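Local structure of iron transport multicopper oxidase FET3 (1ZPU) at residues F5-G10 and I25-Q30; Y47-M52 and G86-Y91; W33-V38 and K117-I122; T55-H60 and Y104-D109. The protein oxidises Fe(2+) to Fe(3+) with molecular oxygen, using four bound coppers, so that ferric iron can enter the yeast cell through the permease FTR1. All coordinates share one frame; numbering follows the deposited sequence.

From the N terminus, interaction 1 comes first and closes a beta hairpin, pairing residues 5-10 with 25-30 before any other contact opens. Interaction 3 opens next, at 33-38, and closes last, at 117-122; both remaining contacts nest in its loop. These two cross: interaction 2 opens at 47-52, interaction 4 opens at 55-60, interaction 2 closes at 86-91, and interaction 4 closes at 104-109. Interactions 1 and 2 build one sheet of the first cupredoxin domain, where strands 2-14 and 43-49 are neighbours. Interactions 3 and 4 reach the other sheet through strands 117-123 and 100-105. Tyr104 OH, hydrogen-bonded to Pro34 O, joins interactions 3 and 4, and interaction 4 also carries copper ligands.

Interaction 1 (F5-G10 and I25-Q30); sequences FNWTTG and ITCNGQ. With NAG (2-acetamido-2-deoxy-beta-D-glucopyranose), chain B.
Cys27 lays its sulfur over one face of the Trp7 indole: SG is 3.6 Å from the centroid of the five-membered ring of Trp7 and 24° off the ring normal. The Cys27 torsion, with SG anti to the backbone N (chi1 172°), swings the sulfur onto this face, while Phe5 CB lies toward the rim of the opposite face. Asn28 approaches the indole at its edge, ND2 lying 4.0 Å from Trp7 CD1, with amide and ring planes 68° apart. That amide is held flat by two bonds. Its ND2 donates almost straight to Asn6 O at 2.8 Å, within both the amide and the carbonyl plane, and Asn28 OD1 receives Thr8 N at 2.7 Å, the donor tilted out of plane. With an alanine in place of Trp7, the Cys27 sulfur would probably lose the surface it rests on, and a gap would open toward Pro34 and Tyr104, which pack on the indole. Backbone bonds from Asn28 N to Thr8 O (2.9 Å) and Thr26 N to Gly10 O (2.7 Å) fix the antiparallel register. Strand 22-27, ending in a type I' turn (Cys27 to Gln30), forms with 2-14 a beta hairpin at the margin of a cupredoxin sheet.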
# COMPACT_ATOMS: atom_id res chain seq x y z
N PHE A 5 5.72 9.02 20.35
CA PHE A 5 4.84 7.92 20.72
C PHE A 5 5.62 6.75 21.27
O PHE A 5 6.71 6.43 20.79
CB PHE A 5 4.05 7.43 19.50
CG PHE A 5 3.12 8.45 18.93
CD1 PHE A 5 3.55 9.32 17.93
CD2 PHE A 5 1.81 8.55 19.39
CE1 PHE A 5 2.67 10.29 17.40
CE2 PHE A 5 0.94 9.51 18.87
CZ PHE A 5 1.37 10.38 17.88
N ASN A 6 5.07 6.10 22.28
CA ASN A 6 5.62 4.84 22.73
C ASN A 6 4.61 3.71 22.56
O ASN A 6 3.68 3.57 23.34
CB ASN A 6 6.13 4.91 24.15
CG ASN A 6 6.61 3.57 24.64
OD1 ASN A 6 7.16 2.76 23.87
ND2 ASN A 6 6.35 3.28 25.90
N TRP A 7 4.82 2.90 21.52
CA TRP A 7 3.90 1.82 21.18
C TRP A 7 4.51 0.45 21.26
O TRP A 7 5.60 0.20 20.73
CB TRP A 7 3.37 1.98 19.77
CG TRP A 7 2.60 3.20 19.53
CD1 TRP A 7 1.98 3.98 20.44
CD2 TRP A 7 2.31 3.76 18.25
NE1 TRP A 7 1.34 5.01 19.81
CE2 TRP A 7 1.54 4.90 18.46
CE3 TRP A 7 2.65 3.40 16.94
CZ2 TRP A 7 1.09 5.71 17.41
CZ3 TRP A 7 2.20 4.20 15.89
CH2 TRP A 7 1.42 5.34 16.13
N THR A 8 3.78 -0.46 21.90
CA THR A 8 4.20 -1.85 22.06
C THR A 8 3.17 -2.80 21.46
O THR A 8 1.98 -2.76 21.81
CB THR A 8 4.41 -2.21 23.54
OG1 THR A 8 5.39 -1.33 24.10
CG2 THR A 8 4.86 -3.64 23.67
N THR A 9 3.64 -3.65 20.55
CA THR A 9 2.80 -4.66 19.92
C THR A 9 2.42 -5.74 20.91
O THR A 9 3.18 -6.04 21.85
CB THR A 9 3.51 -5.37 18.75
OG1 THR A 9 4.73 -5.94 19.21
CG2 THR A 9 3.79 -4.42 17.61
N GLY A 10 1.24 -6.31 20.70
CA GLY A 10 0.76 -7.40 21.53
C GLY A 10 -0.40 -8.12 20.90
O GLY A 10 -0.88 -7.73 19.84
N ILE A 25 -3.77 -7.78 16.74
CA ILE A 25 -2.54 -7.09 17.19
C ILE A 25 -2.85 -5.75 17.86
O ILE A 25 -3.35 -4.82 17.23
CB ILE A 25 -1.50 -6.90 16.08
CG1 ILE A 25 -1.36 -8.17 15.23
CG2 ILE A 25 -0.14 -6.58 16.70
CD1 ILE A 25 -0.24 -8.13 14.20
N THR A 26 -2.54 -5.66 19.15
CA THR A 26 -2.84 -4.47 19.92
C THR A 26 -1.68 -3.49 19.99
O THR A 26 -0.54 -3.86 19.78
CB THR A 26 -3.27 -4.87 21.33
OG1 THR A 26 -2.31 -5.77 21.88
CG2 THR A 26 -4.62 -5.57 21.27
N CYS A 27 -2.00 -2.23 20.29
CA CYS A 27 -1.02 -1.21 20.58
C CYS A 27 -1.15 -0.82 22.05
O CYS A 27 -2.17 -0.26 22.45
CB CYS A 27 -1.28 0.00 19.69
SG CYS A 27 -0.27 1.44 20.10
N ASN A 28 -0.13 -1.13 22.86
CA ASN A 28 -0.19 -0.92 24.32
C ASN A 28 -1.44 -1.52 24.96
O ASN A 28 -2.04 -0.91 25.84
CB ASN A 28 -0.08 0.56 24.68
CG ASN A 28 1.20 1.20 24.18
OD1 ASN A 28 2.18 0.52 23.85
ND2 ASN A 28 1.20 2.52 24.12
N GLY A 29 -1.83 -2.70 24.50
CA GLY A 29 -3.05 -3.33 24.97
C GLY A 29 -4.35 -2.83 24.36
O GLY A 29 -5.42 -3.34 24.70
N GLN A 30 -4.28 -1.84 23.47
CA GLN A 30 -5.50 -1.22 22.92
C GLN A 30 -5.75 -1.58 21.47
O GLN A 30 -4.81 -1.80 20.70
CB GLN A 30 -5.46 0.30 23.08
CG GLN A 30 -4.94 0.75 24.41
CD GLN A 30 -5.76 0.22 25.56
OE1 GLN A 30 -5.23 -0.40 26.49
NE2 GLN A 30 -7.07 0.45 25.50
C1 NAG B . 7.50 3.28 26.75
C2 NAG B . 9.01 3.52 26.92
C3 NAG B . 9.75 2.55 27.88
C4 NAG B . 8.86 1.98 28.99
C5 NAG B . 7.48 1.68 28.41
C6 NAG B . 6.51 1.02 29.39
C7 NAG B . 10.80 4.13 25.33
C8 NAG B . 11.82 3.35 24.53
N2 NAG B . 9.65 3.49 25.61
O3 NAG B . 10.87 3.20 28.46
O4 NAG B . 9.41 0.79 29.52
O5 NAG B . 6.99 2.94 28.01
O6 NAG B . 5.67 0.16 28.66
O7 NAG B . 11.03 5.29 25.68

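Interaction 2 (Y47-M52 and G86-Y91); sequences YLTNGM and GSTMLY
Leu48 and Met89 form an antiparallel hydrogen-bonded pair, Leu48 N to Met89 O and Met89 N to Leu48 O both at 2.8 Å, on strands whose directions differ by 154°. Strands 43-49 and 88-94 are neighbours at one side of a sheet in the first cupredoxin domain, and 88-94 is one of the sheet's two outermost strands within the chain. On the face carrying Tyr47, Thr49, Thr88 and Leu90, the chief contact is a CH-pi interaction. Leu90 CD1 stands over the centre of the Tyr47 ring, 3.7 Å from its centroid and 8° off the normal. Leu90 CG is anti to the backbone N (chi1 172°), which turns the branched end across the strand gap to the phenol. Thr88 CG2 meets the same ring differently, at its edge, 4.1 Å from Tyr47 CD2. Replacing Tyr47 by an alanine would probably strip Leu90 CD1 of the ring beneath it and leave both that methyl and the N-acetylglucosamine that touches Tyr47 without this support. On the reverse face Leu48 CD1 comes obliquely to Tyr91 CE1 at 4.2 Å, and Tyr91 OH is hydrogen-bonded to Gln80 OE1 and Met59 N. Beyond the strands, Gly86 N donates to Asn50 O at 2.8 Å. Asn50 ND2 donates to Ile83 O, and Asn50 makes an Asx turn: its OD1 accepts Met52 N at 3.0 Å.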
# COMPACT_ATOMS: atom_id res chain seq x y z
N TYR A 47 8.63 5.22 19.07
CA TYR A 47 9.35 4.10 19.66
C TYR A 47 8.48 2.87 19.53
O TYR A 47 7.53 2.70 20.30
CB TYR A 47 9.62 4.35 21.14
CG TYR A 47 10.66 5.39 21.39
CD1 TYR A 47 10.31 6.71 21.66
CD2 TYR A 47 12.02 5.07 21.36
CE1 TYR A 47 11.28 7.69 21.89
CE2 TYR A 47 12.99 6.03 21.59
CZ TYR A 47 12.61 7.34 21.86
OH TYR A 47 13.57 8.30 22.09
N LEU A 48 8.77 2.02 18.55
CA LEU A 48 8.03 0.78 18.40
C LEU A 48 8.76 -0.34 19.13
O LEU A 48 9.96 -0.56 18.92
CB LEU A 48 7.84 0.40 16.93
CG LEU A 48 6.55 -0.29 16.48
CD1 LEU A 48 6.78 -0.93 15.12
CD2 LEU A 48 6.01 -1.32 17.44
N THR A 49 8.05 -1.03 20.01
CA THR A 49 8.60 -2.16 20.72
C THR A 49 7.87 -3.42 20.33
O THR A 49 6.66 -3.52 20.45
CB THR A 49 8.52 -1.97 22.24
OG1 THR A 49 9.13 -0.73 22.60
CG2 THR A 49 9.24 -3.12 22.96
N ASN A 50 8.63 -4.41 19.88
CA ASN A 50 8.09 -5.72 19.59
C ASN A 50 7.83 -6.50 20.88
O ASN A 50 8.76 -7.01 21.50
CB ASN A 50 9.05 -6.50 18.69
CG ASN A 50 8.44 -7.78 18.16
OD1 ASN A 50 7.35 -8.16 18.56
ND2 ASN A 50 9.14 -8.43 17.24
N GLY A 51 6.56 -6.58 21.27
CA GLY A 51 6.17 -7.33 22.46
C GLY A 51 5.52 -8.65 22.13
O GLY A 51 4.95 -9.31 23.00
N MET A 52 5.59 -9.04 20.86
CA MET A 52 5.06 -10.32 20.39
C MET A 52 6.09 -11.41 20.63
O MET A 52 7.29 -11.15 20.54
CB MET A 52 4.68 -10.26 18.91
CG MET A 52 3.35 -9.65 18.67
SD MET A 52 3.19 -8.97 16.99
CE MET A 52 4.83 -8.26 16.75
N GLY A 86 11.28 -8.17 21.86
CA GLY A 86 11.99 -7.49 22.94
C GLY A 86 12.64 -6.18 22.53
O GLY A 86 12.86 -5.30 23.37
N SER A 87 12.95 -6.05 21.24
CA SER A 87 13.66 -4.89 20.72
C SER A 87 12.77 -3.68 20.45
O SER A 87 11.55 -3.81 20.28
CB SER A 87 14.48 -5.27 19.48
OG SER A 87 15.56 -6.13 19.83
N THR A 88 13.38 -2.50 20.42
CA THR A 88 12.69 -1.24 20.23
C THR A 88 13.36 -0.47 19.10
O THR A 88 14.52 -0.09 19.21
CB THR A 88 12.76 -0.35 21.50
OG1 THR A 88 12.20 -1.04 22.62
CG2 THR A 88 12.02 0.98 21.29
N MET A 89 12.62 -0.21 18.03
CA MET A 89 13.14 0.65 16.98
C MET A 89 12.53 2.05 17.07
O MET A 89 11.33 2.21 17.32
CB MET A 89 12.95 0.01 15.60
CG MET A 89 13.05 0.97 14.41
SD MET A 89 13.74 0.32 12.87
CE MET A 89 13.22 -1.37 12.90
N LEU A 90 13.37 3.07 16.90
CA LEU A 90 12.92 4.44 16.87
C LEU A 90 12.78 4.91 15.44
O LEU A 90 13.75 4.93 14.69
CB LEU A 90 13.86 5.35 17.66
CG LEU A 90 13.62 6.86 17.56
CD1 LEU A 90 12.23 7.28 18.07
CD2 LEU A 90 14.71 7.59 18.29
N TYR A 91 11.55 5.25 15.06
CA TYR A 91 11.27 5.86 13.77
C TYR A 91 11.24 7.37 13.97
O TYR A 91 10.36 7.89 14.65
CB TYR A 91 9.94 5.32 13.21
CG TYR A 91 10.01 3.87 12.76
CD1 TYR A 91 9.58 2.84 13.60
CD2 TYR A 91 10.51 3.53 11.51
CE1 TYR A 91 9.66 1.49 13.19
CE2 TYR A 91 10.58 2.19 11.09
CZ TYR A 91 10.16 1.18 11.94
OH TYR A 91 10.24 -0.14 11.51

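Interaction 3 (W33-V38 and K117-I122); sequences WPDITV and KGLFII. With NAG (2-acetamido-2-deoxy-beta-D-glucopyranose), chain G; NAG (2-acetamido-2-deoxy-beta-D-glucopyranose), chain C.
Ile36 lies over one face of the Phe120 ring, its CD1 3.7 Å from Phe120 CD2 and its CG2 toward the rim of that face. In Phe120, setting CG anti to the backbone N (chi1 -165°) brings a face of the ring under Ile36. Next along, Val38 fills a notch: its CG2 is 3.9 Å from Phe120 CE1 and equally 3.9 Å from Ile122 CG1, which itself borders the Phe120 ring in plane. With CG1 anti to the carbonyl carbon (chi1 -55°), CG2 falls between the backbone N and the carbonyl carbon and points into the notch. These side chains face the interior of a cupredoxin beta-sandwich, where Trp7, Ile46 and Val44 of the opposing sheet pack on them. The strands run parallel, 7° apart, 36-39 being an edge strand of its sheet beside 117-123, and Ile121 N donates to Ile36 O at 2.7 Å. On the other face Thr37 CG2 and Ile121 CG2 meet side by side, and the acetyl methyl C8 of an N-acetylglucosamine (chain C) lies 3.8 Å from Ile121 CD1 while also touching Asp35 CB. Where the strand pairing gives out, a side chain takes over: Asp35 OD1 accepts Leu119 N at 3.0 Å, on the anti side of the carboxylate. Asp35 OD2 turns to O6 of the preceding sugar (chain G), at a separation too short to be trusted. Having no side chain, Gly118 lets Pro34 O lie 3.9 Å from Gly118 CA; that oxygen accepts a hydrogen bond from Tyr104 OH. Beside it Trp33 CB rests on Lys117 O at 3.4 Å.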
# COMPACT_ATOMS: atom_id res chain seq x y z
N TRP A 33 -5.50 0.39 16.62
CA TRP A 33 -4.32 1.25 16.70
C TRP A 33 -4.68 2.73 16.53
O TRP A 33 -5.69 3.05 15.91
CB TRP A 33 -3.29 0.81 15.67
CG TRP A 33 -2.53 -0.41 16.10
CD1 TRP A 33 -3.04 -1.66 16.34
CD2 TRP A 33 -1.13 -0.49 16.37
NE1 TRP A 33 -2.04 -2.51 16.75
CE2 TRP A 33 -0.86 -1.81 16.77
CE3 TRP A 33 -0.08 0.43 16.32
CZ2 TRP A 33 0.43 -2.24 17.13
CZ3 TRP A 33 1.19 0.01 16.67
CH2 TRP A 33 1.44 -1.32 17.07
N PRO A 34 -3.87 3.64 17.09
CA PRO A 34 -4.21 5.07 17.06
C PRO A 34 -4.07 5.69 15.67
O PRO A 34 -3.41 5.11 14.80
CB PRO A 34 -3.16 5.68 17.98
CG PRO A 34 -2.00 4.75 17.88
CD PRO A 34 -2.60 3.40 17.80
N ASP A 35 -4.65 6.86 15.47
CA ASP A 35 -4.36 7.65 14.28
C ASP A 35 -3.48 8.82 14.63
O ASP A 35 -3.65 9.46 15.68
CB ASP A 35 -5.64 8.15 13.62
CG ASP A 35 -6.65 7.03 13.37
OD1 ASP A 35 -6.29 5.97 12.76
OD2 ASP A 35 -7.82 7.22 13.78
N ILE A 36 -2.52 9.12 13.76
CA ILE A 36 -1.63 10.27 13.94
C ILE A 36 -2.10 11.45 13.10
O ILE A 36 -2.42 11.29 11.92
CB ILE A 36 -0.18 9.94 13.56
CG1 ILE A 36 0.36 8.79 14.40
CG2 ILE A 36 0.71 11.15 13.76
CD1 ILE A 36 1.58 8.11 13.80
N THR A 37 -2.14 12.63 13.71
CA THR A 37 -2.42 13.86 12.97
C THR A 37 -1.33 14.88 13.28
O THR A 37 -1.12 15.24 14.44
CB THR A 37 -3.83 14.39 13.29
OG1 THR A 37 -4.80 13.37 13.03
CG2 THR A 37 -4.17 15.59 12.43
N VAL A 38 -0.60 15.30 12.25
CA VAL A 38 0.47 16.29 12.42
C VAL A 38 0.32 17.44 11.42
O VAL A 38 -0.51 17.38 10.51
CB VAL A 38 1.88 15.65 12.32
CG1 VAL A 38 2.02 14.52 13.31
CG2 VAL A 38 2.15 15.15 10.91
N LYS A 117 -2.32 -1.35 11.99
CA LYS A 117 -2.51 -0.36 10.94
C LYS A 117 -3.38 0.78 11.48
O LYS A 117 -4.19 0.59 12.38
CB LYS A 117 -3.17 -0.99 9.72
CG LYS A 117 -4.54 -1.60 10.01
CD LYS A 117 -4.94 -2.68 9.00
CE LYS A 117 -6.46 -2.83 8.86
NZ LYS A 117 -6.81 -4.13 8.20
N GLY A 118 -3.18 1.98 10.93
CA GLY A 118 -3.78 3.20 11.44
C GLY A 118 -3.58 4.33 10.46
O GLY A 118 -2.74 4.22 9.56
N LEU A 119 -4.34 5.40 10.62
CA LEU A 119 -4.26 6.54 9.73
C LEU A 119 -3.19 7.56 10.13
O LEU A 119 -2.89 7.75 11.30
CB LEU A 119 -5.62 7.23 9.64
CG LEU A 119 -6.81 6.41 9.10
CD1 LEU A 119 -7.97 7.32 8.87
CD2 LEU A 119 -6.48 5.70 7.82
N PHE A 120 -2.64 8.23 9.12
CA PHE A 120 -1.63 9.25 9.32
C PHE A 120 -2.05 10.47 8.51
O PHE A 120 -1.95 10.45 7.27
CB PHE A 120 -0.28 8.73 8.83
CG PHE A 120 0.90 9.54 9.29
CD1 PHE A 120 1.11 10.83 8.81
CD2 PHE A 120 1.82 8.99 10.19
CE1 PHE A 120 2.20 11.58 9.24
CE2 PHE A 120 2.92 9.73 10.63
CZ PHE A 120 3.12 11.02 10.16
N ILE A 121 -2.53 11.50 9.19
CA ILE A 121 -3.03 12.69 8.52
C ILE A 121 -2.10 13.87 8.69
O ILE A 121 -1.71 14.20 9.83
CB ILE A 121 -4.47 13.08 9.01
CG1 ILE A 121 -5.51 12.37 8.16
CG2 ILE A 121 -4.72 14.55 8.87
CD1 ILE A 121 -5.83 11.00 8.65
N ILE A 122 -1.74 14.49 7.58
CA ILE A 122 -0.97 15.73 7.61
C ILE A 122 -1.82 16.88 7.09
O ILE A 122 -2.28 16.84 5.95
CB ILE A 122 0.33 15.61 6.78
CG1 ILE A 122 1.13 14.38 7.21
CG2 ILE A 122 1.17 16.87 6.94
CD1 ILE A 122 2.14 13.94 6.19
C1 NAG G . -13.78 6.35 11.86
C2 NAG G . -14.77 7.38 12.42
C3 NAG G . -14.21 8.79 12.29
C4 NAG G . -12.77 8.92 12.82
C5 NAG G . -11.93 7.81 12.24
C6 NAG G . -10.61 7.81 12.98
C7 NAG G . -17.21 7.18 12.40
C8 NAG G . -18.49 7.37 11.63
N2 NAG G . -16.05 7.28 11.75
O3 NAG G . -15.03 9.66 13.02
O4 NAG G . -12.15 10.11 12.37
O5 NAG G . -12.53 6.56 12.47
O6 NAG G . -9.71 6.88 12.43
O7 NAG G . -17.26 6.93 13.60
C1 NAG C . -12.15 11.22 13.28
C2 NAG C . -11.11 12.21 12.76
C3 NAG C . -11.10 13.46 13.64
C4 NAG C . -12.48 14.06 13.87
C5 NAG C . -13.49 12.96 14.20
C6 NAG C . -14.92 13.49 14.13
C7 NAG C . -9.14 11.29 11.67
C8 NAG C . -7.85 10.55 11.86
N2 NAG C . -9.78 11.64 12.78
O3 NAG C . -10.24 14.41 13.07
O4 NAG C . -12.40 14.90 14.99
O5 NAG C . -13.40 11.87 13.31
O6 NAG C . -15.81 12.42 14.39
O7 NAG C . -9.56 11.55 10.54

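Interaction 4 (T55-H60 and Y104-D109); sequences TNTSMH and YHSHTD. With CU1 (copper (I) ion), chain D; CU1 (copper (I) ion), chain E; CU1 (copper (I) ion), chain F; NAG (2-acetamido-2-deoxy-beta-D-glucopyranose), chain J.
His60 turns the edge of its ring toward the face of His105, planes 80° apart, with His60 CD2 3.5 Å from His105 NE2. This is the tight end of the contact, at the trinuclear copper cluster of a multicopper oxidase, to which His105 and His107 contribute a His-X-His motif. His107 in turn sends its edge toward the face of His60, planes at 79°, and His107 CD2 packs 3.7 Å from His60 CB. Each ring binds a different copper through NE2: His60 the type 2 ion with His395, His105 a type 3 ion with His62 and His464, and His107 the other type 3 ion with His397 and His462. His60 ND1 is hydrogen-bonded to Asp73 O. The antiparallel hydrogen-bonded pair His60-His105 puts these two rings on the same face, His60 N donating to His105 O at 2.8 Å. Met59, pointing the other way, brings SD obliquely to the Tyr104 ring, 3.5 Å from CD1. The middle is polar: Ser58 OG shares a hydrogen bond with Thr108 OG1 at 2.9 Å and takes a weak one from His107 N. Beyond Thr108 the chains part toward the glycan on Asn56, where partly exposed Thr55 and Asp109 make no close contact across the segments. The rotation of His105 is fixed from both ends, NE2 on copper at 2.1 Å and ND1 donating in the ring plane to Ser106 O at 2.9 Å.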
# COMPACT_ATOMS: atom_id res chain seq x y z
N THR A 55 7.16 -13.48 16.52
CA THR A 55 7.27 -12.83 15.22
C THR A 55 8.26 -11.67 15.25
O THR A 55 8.56 -11.12 16.31
CB THR A 55 5.91 -12.26 14.77
OG1 THR A 55 4.87 -12.81 15.59
CG2 THR A 55 5.66 -12.57 13.30
N ASN A 56 8.78 -11.30 14.07
CA ASN A 56 9.42 -10.00 13.91
C ASN A 56 8.36 -8.90 13.66
O ASN A 56 7.18 -9.23 13.49
CB ASN A 56 10.45 -10.06 12.77
CG ASN A 56 11.65 -10.96 13.10
OD1 ASN A 56 12.04 -11.09 14.26
ND2 ASN A 56 12.26 -11.57 12.07
N THR A 57 8.75 -7.62 13.69
CA THR A 57 7.85 -6.52 13.30
C THR A 57 8.56 -5.44 12.51
O THR A 57 9.78 -5.41 12.42
CB THR A 57 7.15 -5.80 14.49
OG1 THR A 57 7.26 -6.57 15.69
CG2 THR A 57 5.69 -5.53 14.17
N SER A 58 7.77 -4.54 11.93
CA SER A 58 8.28 -3.33 11.31
C SER A 58 7.09 -2.42 11.18
O SER A 58 5.97 -2.86 11.40
CB SER A 58 8.83 -3.64 9.93
OG SER A 58 7.90 -4.40 9.20
N MET A 59 7.33 -1.16 10.84
CA MET A 59 6.25 -0.21 10.58
C MET A 59 6.64 0.66 9.43
O MET A 59 7.73 1.24 9.43
CB MET A 59 5.97 0.66 11.80
CG MET A 59 4.73 1.54 11.68
SD MET A 59 3.97 1.87 13.29
CE MET A 59 5.32 2.72 14.09
N HIS A 60 5.75 0.75 8.45
CA HIS A 60 5.96 1.55 7.26
C HIS A 60 4.91 2.64 7.23
O HIS A 60 3.75 2.39 7.52
CB HIS A 60 5.83 0.67 6.03
CG HIS A 60 5.67 1.44 4.75
ND1 HIS A 60 6.54 2.44 4.38
CD2 HIS A 60 4.77 1.33 3.75
CE1 HIS A 60 6.16 2.94 3.21
NE2 HIS A 60 5.10 2.27 2.81
N TYR A 104 -0.29 4.18 8.18
CA TYR A 104 0.85 3.39 8.55
C TYR A 104 0.42 1.95 8.77
O TYR A 104 -0.68 1.69 9.26
CB TYR A 104 1.49 3.97 9.80
CG TYR A 104 0.69 3.81 11.07
CD1 TYR A 104 0.86 2.69 11.87
CD2 TYR A 104 -0.21 4.79 11.48
CE1 TYR A 104 0.15 2.54 13.05
CE2 TYR A 104 -0.94 4.65 12.66
CZ TYR A 104 -0.75 3.52 13.44
OH TYR A 104 -1.44 3.36 14.62
N HIS A 105 1.28 1.02 8.40
CA HIS A 105 1.01 -0.40 8.61
C HIS A 105 2.30 -1.15 8.83
O HIS A 105 3.36 -0.70 8.41
CB HIS A 105 0.24 -1.00 7.42
CG HIS A 105 0.93 -0.85 6.10
ND1 HIS A 105 1.91 -1.73 5.66
CD2 HIS A 105 0.77 0.05 5.10
CE1 HIS A 105 2.33 -1.35 4.46
NE2 HIS A 105 1.65 -0.28 4.10
N SER A 106 2.20 -2.30 9.49
CA SER A 106 3.33 -3.21 9.60
C SER A 106 3.73 -3.64 8.20
O SER A 106 2.88 -3.83 7.34
CB SER A 106 2.92 -4.44 10.41
OG SER A 106 3.88 -5.48 10.30
N HIS A 107 5.03 -3.78 7.97
CA HIS A 107 5.49 -4.28 6.68
C HIS A 107 6.12 -5.69 6.78
O HIS A 107 6.85 -6.11 5.88
CB HIS A 107 6.46 -3.30 6.02
CG HIS A 107 6.28 -3.17 4.54
ND1 HIS A 107 6.77 -4.10 3.65
CD2 HIS A 107 5.66 -2.23 3.79
CE1 HIS A 107 6.46 -3.73 2.42
NE2 HIS A 107 5.77 -2.61 2.48
N THR A 108 5.83 -6.40 7.88
CA THR A 108 6.30 -7.76 8.01
C THR A 108 5.36 -8.69 7.23
O THR A 108 4.90 -8.29 6.17
CB THR A 108 6.59 -8.14 9.48
OG1 THR A 108 7.57 -7.22 9.99
CG2 THR A 108 7.17 -9.53 9.59
N ASP A 109 5.10 -9.91 7.71
CA ASP A 109 4.47 -10.96 6.89
C ASP A 109 3.06 -10.55 6.45
O ASP A 109 2.89 -9.84 5.45
CB ASP A 109 4.47 -12.30 7.65
CG ASP A 109 5.90 -12.98 7.71
OD1 ASP A 109 6.29 -13.63 6.69
OD2 ASP A 109 6.59 -12.92 8.78
CU CU1 D . 1.30 0.60 2.26
CU CU1 E . 4.44 2.82 0.91
CU CU1 F . 5.62 -1.60 0.66
C1 NAG J . 12.54 -12.97 12.32
C2 NAG J . 12.11 -14.25 11.57
C3 NAG J . 13.26 -15.26 11.42
C4 NAG J . 14.58 -14.61 10.99
C5 NAG J . 14.89 -13.31 11.74
C6 NAG J . 15.09 -12.13 10.79
C7 NAG J . 9.78 -14.94 11.42
C8 NAG J . 9.46 -16.20 10.64
N2 NAG J . 10.92 -14.90 12.13
O3 NAG J . 12.91 -16.21 10.43
O4 NAG J . 15.62 -15.52 11.22
O5 NAG J . 13.89 -13.07 12.74
O6 NAG J . 16.20 -12.34 9.93
O7 NAG J . 8.98 -13.98 11.36